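Local coordinates for D-3-phosphoglycerate dehydrogenase oxidoreductase protein (Ralstonia solanacearum, PDB 3GG9) that probably oxidises 3-phospho-D-glycerate with NAD as cofactor, as a member of the D-isomer specific 2-hydroxyacid dehydrogenase family, at residues G98-E103 / P334-P339; K105-A110 / Y309-G314. All blocks are in the same frame, centred on the assembly; numbering follows the deposited sequence.

Interaction 1: residues G98-E103 / P334-P339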
loop_
_atom_site.group_PDB
_atom_site.type_symbol
_atom_site.label_atom_id
_atom_site.label_comp_id
_atom_site.label_asym_id
_atom_site.label_seq_id
_atom_site.Cartn_x
_atom_site.Cartn_y
_atom_site.Cartn_z
ATOM N N GLY A 98 8.810 0.349 -44.945
ATOM C CA GLY A 98 9.030 1.789 -44.826
ATOM C C GLY A 98 8.110 2.416 -43.783
ATOM O O GLY A 98 7.641 3.537 -43.958
ATOM N N VAL A 99 7.833 1.664 -42.716
ATOM C CA VAL A 99 7.069 2.144 -41.558
ATOM C C VAL A 99 8.063 2.604 -40.500
ATOM O O VAL A 99 8.868 1.792 -40.023
ATOM C CB VAL A 99 6.153 1.030 -40.994
ATOM C CG1 VAL A 99 5.517 1.452 -39.653
ATOM C CG2 VAL A 99 5.070 0.690 -42.002
ATOM N N VAL A 100 8.043 3.899 -40.157
ATOM C CA VAL A 100 8.963 4.394 -39.136
ATOM C C VAL A 100 8.449 4.114 -37.732
ATOM O O VAL A 100 7.264 4.281 -37.445
ATOM C CB VAL A 100 9.379 5.901 -39.303
ATOM C CG1 VAL A 100 10.203 6.083 -40.563
ATOM C CG2 VAL A 100 8.181 6.831 -39.292
ATOM N N VAL A 101 9.347 3.656 -36.871
ATOM C CA VAL A 101 9.016 3.421 -35.475
ATOM C C VAL A 101 9.617 4.548 -34.655
ATOM O O VAL A 101 10.827 4.779 -34.684
ATOM C CB VAL A 101 9.486 2.039 -34.990
ATOM C CG1 VAL A 101 9.257 1.890 -33.481
ATOM C CG2 VAL A 101 8.738 0.937 -35.755
ATOM N N LEU A 102 8.755 5.269 -33.942
ATOM C CA LEU A 102 9.196 6.417 -33.157
ATOM C C LEU A 102 9.360 5.995 -31.705
ATOM O O LEU A 102 8.528 5.263 -31.176
ATOM C CB LEU A 102 8.206 7.578 -33.284
ATOM C CG LEU A 102 7.746 7.933 -34.707
ATOM C CD1 LEU A 102 6.946 9.199 -34.713
ATOM C CD2 LEU A 102 8.901 8.044 -35.678
ATOM N N GLU A 103 10.452 6.429 -31.086
ATOM C CA GLU A 103 10.805 5.978 -29.745
ATOM C C GLU A 103 10.544 7.093 -28.765
ATOM O O GLU A 103 10.952 8.246 -28.990
ATOM C CB GLU A 103 12.274 5.543 -29.680
ATOM C CG GLU A 103 12.737 5.092 -28.291
ATOM C CD GLU A 103 14.031 4.308 -28.308
ATOM O OE1 GLU A 103 14.152 3.353 -27.501
ATOM O OE2 GLU A 103 14.922 4.642 -29.123
ATOM N N PRO A 334 16.087 4.234 -38.699
ATOM C CA PRO A 334 16.149 5.320 -39.686
ATOM C C PRO A 334 16.297 4.852 -41.148
ATOM O O PRO A 334 16.000 5.617 -42.065
ATOM C CB PRO A 334 17.379 6.133 -39.246
ATOM C CG PRO A 334 17.669 5.689 -37.848
ATOM C CD PRO A 334 17.260 4.252 -37.812
ATOM N N THR A 335 16.715 3.603 -41.357
ATOM C CA THR A 335 16.837 3.049 -42.713
ATOM C C THR A 335 15.479 2.747 -43.368
ATOM O O THR A 335 15.429 2.297 -44.510
ATOM C CB THR A 335 17.792 1.814 -42.786
ATOM O OG1 THR A 335 17.227 0.707 -42.080
ATOM C CG2 THR A 335 19.170 2.140 -42.200
ATOM N N ALA A 336 14.387 3.002 -42.645
ATOM C CA ALA A 336 13.036 2.964 -43.213
ATOM C C ALA A 336 12.691 4.264 -43.942
ATOM O O ALA A 336 11.667 4.345 -44.620
ATOM C CB ALA A 336 12.009 2.691 -42.120
ATOM N N LEU A 337 13.530 5.285 -43.777
ATOM C CA LEU A 337 13.324 6.574 -44.433
ATOM C C LEU A 337 13.859 6.562 -45.869
ATOM O O LEU A 337 13.476 7.397 -46.697
ATOM C CB LEU A 337 13.985 7.697 -43.631
ATOM C CG LEU A 337 13.380 8.054 -42.267
ATOM C CD1 LEU A 337 14.368 8.877 -41.443
ATOM C CD2 LEU A 337 12.071 8.798 -42.437
ATOM N N ALA A 338 14.742 5.605 -46.148
ATOM C CA ALA A 338 15.332 5.411 -47.469
ATOM C C ALA A 338 14.268 4.998 -48.500
ATOM O O ALA A 338 13.244 4.414 -48.120
ATOM C CB ALA A 338 16.443 4.365 -47.382
ATOM N N PRO A 339 14.486 5.337 -49.797
ATOM C CA PRO A 339 13.571 4.895 -50.864
ATOM C C PRO A 339 13.575 3.383 -51.053
ATOM O O PRO A 339 14.608 2.742 -50.839
ATOM C CB PRO A 339 14.130 5.585 -52.114
ATOM C CG PRO A 339 15.564 5.843 -51.798
ATOM C CD PRO A 339 15.578 6.172 -50.340
#

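Interaction 2: residues K105-A110 / Y309-G314. With SO4 (sulfate ion), chain E.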
loop_
_atom_site.group_PDB
_atom_site.type_symbol
_atom_site.label_atom_id
_atom_site.label_comp_id
_atom_site.label_asym_id
_atom_site.label_seq_id
_atom_site.Cartn_x
_atom_site.Cartn_y
_atom_site.Cartn_z
ATOM N N LYS A 105 10.392 8.294 -24.430
ATOM C CA LYS A 105 11.208 8.167 -23.233
ATOM C C LYS A 105 10.339 7.662 -22.078
ATOM O O LYS A 105 9.121 7.857 -22.062
ATOM C CB LYS A 105 11.885 9.495 -22.873
ATOM C CG LYS A 105 12.906 9.961 -23.917
ATOM C CD LYS A 105 14.278 10.227 -23.295
ATOM C CE LYS A 105 15.382 10.241 -24.358
ATOM N NZ LYS A 105 16.726 10.547 -23.782
ATOM N N GLY A 106 10.975 6.990 -21.129
ATOM C CA GLY A 106 10.295 6.505 -19.942
ATOM C C GLY A 106 10.780 7.124 -18.656
ATOM O O GLY A 106 11.662 7.990 -18.670
ATOM N N SER A 107 10.209 6.680 -17.541
ATOM C CA SER A 107 10.565 7.204 -16.222
ATOM C C SER A 107 10.481 6.076 -15.183
ATOM O O SER A 107 9.558 5.249 -15.233
ATOM C CB SER A 107 9.668 8.398 -15.852
ATOM O OG SER A 107 9.797 8.773 -14.487
ATOM N N PRO A 108 11.451 6.026 -14.244
ATOM C CA PRO A 108 11.374 4.943 -13.267
ATOM C C PRO A 108 10.432 5.234 -12.093
ATOM O O PRO A 108 10.165 4.341 -11.325
ATOM C CB PRO A 108 12.829 4.827 -12.763
ATOM C CG PRO A 108 13.310 6.340 -12.768
ATOM C CD PRO A 108 12.625 6.914 -14.019
ATOM N N VAL A 109 9.938 6.469 -11.940
ATOM C CA VAL A 109 9.291 6.847 -10.683
ATOM C C VAL A 109 7.967 6.130 -10.414
ATOM O O VAL A 109 7.794 5.601 -9.320
ATOM C CB VAL A 109 9.093 8.361 -10.587
ATOM C CG1 VAL A 109 8.438 8.742 -9.252
ATOM C CG2 VAL A 109 10.468 9.043 -10.753
ATOM N N ALA A 110 7.059 6.124 -11.391
ATOM C CA ALA A 110 5.739 5.438 -11.231
ATOM C C ALA A 110 5.826 3.947 -10.940
ATOM O O ALA A 110 5.144 3.471 -10.026
ATOM C CB ALA A 110 4.811 5.696 -12.414
ATOM N N TYR A 309 1.445 9.025 -17.660
ATOM C CA TYR A 309 0.700 9.099 -18.937
ATOM C C TYR A 309 0.908 10.469 -19.631
ATOM O O TYR A 309 1.186 10.548 -20.832
ATOM C CB TYR A 309 -0.792 8.826 -18.704
ATOM C CG TYR A 309 -1.216 7.353 -18.890
ATOM C CD1 TYR A 309 -0.326 6.301 -18.644
ATOM C CD2 TYR A 309 -2.516 7.025 -19.289
ATOM C CE1 TYR A 309 -0.717 4.946 -18.822
ATOM C CE2 TYR A 309 -2.907 5.673 -19.474
ATOM C CZ TYR A 309 -1.993 4.649 -19.235
ATOM O OH TYR A 309 -2.354 3.310 -19.395
ATOM N N GLU A 310 0.813 11.545 -18.866
ATOM C CA GLU A 310 1.056 12.865 -19.447
ATOM C C GLU A 310 2.414 12.910 -20.168
ATOM O O GLU A 310 2.464 13.308 -21.323
ATOM C CB GLU A 310 0.939 13.988 -18.401
ATOM C CG GLU A 310 -0.495 14.279 -17.902
ATOM C CD GLU A 310 -1.440 14.960 -18.919
ATOM O OE1 GLU A 310 -2.622 15.177 -18.527
ATOM O OE2 GLU A 310 -1.034 15.280 -20.085
ATOM N N MET A 311 3.483 12.466 -19.495
ATOM C CA MET A 311 4.851 12.434 -20.041
ATOM C C MET A 311 4.969 11.451 -21.212
ATOM O O MET A 311 5.429 11.824 -22.295
ATOM C CB MET A 311 5.882 12.066 -18.950
ATOM C CG MET A 311 7.346 12.031 -19.450
ATOM S SD MET A 311 8.484 11.013 -18.453
ATOM C CE MET A 311 8.771 12.134 -17.077
ATOM N N TYR A 312 4.539 10.210 -20.993
ATOM C CA TYR A 312 4.643 9.163 -22.013
ATOM C C TYR A 312 3.929 9.517 -23.325
ATOM O O TYR A 312 4.556 9.505 -24.376
ATOM C CB TYR A 312 4.172 7.812 -21.477
ATOM C CG TYR A 312 5.222 7.048 -20.677
ATOM C CD1 TYR A 312 5.777 5.872 -21.173
ATOM C CD2 TYR A 312 5.666 7.501 -19.428
ATOM C CE1 TYR A 312 6.741 5.162 -20.446
ATOM C CE2 TYR A 312 6.631 6.796 -18.690
ATOM C CZ TYR A 312 7.154 5.623 -19.203
ATOM O OH TYR A 312 8.111 4.923 -18.490
ATOM N N PHE A 313 2.638 9.839 -23.250
ATOM C CA PHE A 313 1.860 10.240 -24.425
ATOM C C PHE A 313 2.245 11.611 -24.975
ATOM O O PHE A 313 2.276 11.814 -26.197
ATOM C CB PHE A 313 0.377 10.169 -24.109
ATOM C CG PHE A 313 -0.085 8.752 -23.870
ATOM C CD1 PHE A 313 -0.463 7.961 -24.947
ATOM C CD2 PHE A 313 -0.049 8.200 -22.593
ATOM C CE1 PHE A 313 -0.862 6.648 -24.755
ATOM C CE2 PHE A 313 -0.448 6.842 -22.373
ATOM C CZ PHE A 313 -0.844 6.088 -23.473
ATOM N N GLY A 314 2.537 12.553 -24.088
ATOM C CA GLY A 314 3.029 13.859 -24.557
ATOM C C GLY A 314 4.161 13.659 -25.560
ATOM O O GLY A 314 4.133 14.212 -26.660
HETATM S S SO4 E . 9.897 2.361 -20.373
HETATM O O1 SO4 E . 8.457 2.497 -20.443
HETATM O O2 SO4 E . 10.508 2.923 -21.563
HETATM O O3 SO4 E . 10.386 3.081 -19.204
HETATM O O4 SO4 E . 10.207 0.937 -20.253
HETATM O O HOH W 1 7.127 8.151 -24.398
#

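Interaction 1: residues G98-E103 / P334-P339
A336 and L337, near the carboxyl end of the chain, pack against G98, V99 and V100 at the start of an edge strand. P334 opens a short 3-10 turn, closed where P334 O accepts a hydrogen bond from L337 N at 3.0 Å. This turn presents A336 to the other segment. The methyl of A336 points toward residues 98-100, its CB lying 3.9 Å from V99 O. G98 CA and V100 CG1 are only slightly farther from the same CB, each at 4.1 Å. The carbonyl of A336 adds a fourth approach, its O lying 3.7 Å from G98 CA. G98 ends helix 91-97 in a Schellman motif (phi 65°), and A336 is the residue of the other segment nearest to it. Next comes L337, whose CG is anti to its own carbonyl carbon (chi1 -69°). This rotation brings CD2 to 3.8 Å from V100 CG1, and the two side chains cross at about a right angle, touching through these methyls. V100 CG1 is therefore shared between A336 and L337. Beyond them A338 turns its carbonyl O to the side chain of R343. All the direct contacts are van der Waals, and the polar links lie just upstream, at A332 and N333: the N333 amide gives ND2 to V99 O and takes V101 N on OD1, while A332 bonds to the V101 backbone. Strand 100-102 is an outermost strand of the five-stranded parallel sheet within this chain and pairs with strand 74-77 through V100 and L102. A332 and N333 line the edge not paired with 74-77. T335 touches T95 of helix 91-97, and the side chain of L102 packs on N319 and I323 of helix 306-324.

Interaction 2: residues K105-A110 / Y309-G314
Y312 of helix 306-324 reaches G106 and S107 in the linker leading into helix 109-123, where the chain passes between the two domains characteristic of D-2-hydroxyacid dehydrogenases. From CB the side chain leaves the helix with chi1 at -83°, and the ring then extends toward the linker, its hydroxyl ending at S107 N. One ring face lies beneath K105 O, 3.9 Å above the plane and over the centre. At the edge, CE1 is 3.2 Å from O1 of a bound sulfate, in the ring plane. CZ sits 3.3 Å from G106 CA, an approach oblique to the ring. At the tip, Y312 OH accepts a hydrogen bond from S107 N at 2.9 Å with an N-H...O angle of 155°. The same OH also lies 3.0 Å from sulfate O3, with O1 near. The sulfate, probably from the crystallisation liquor, is also hydrogen-bonded by R80 N and R224 NH2. One residue earlier on the helix, M311 bends at chi3 (-78°) and sets SD 3.9 Å from S107 CB. One water ties the two backbones together, donating to K105 O at 3.1 Å and to Y312 O at 2.9 Å.

The centres of interactions 1 and 2 lie 23 Å apart, and their segments adjoin in the sequence but do not otherwise touch: residues 98-103 run almost directly into 105-110, and strand 100-102 is followed by helix 109-123. Their partners come back in reverse order, 309-314 before 334-339, so interaction 2 forms the inner closure and interaction 1 the outer one. Helix 306-324 contributes Y312 and M311 to interaction 2 and, further along, packs on L102 of the edge strand used in interaction 1. Interaction 1 joins the C-terminal tail to the edge of the sheet; interaction 2 joins the outgoing linker to the returning helix, probably between the two domains as in this family.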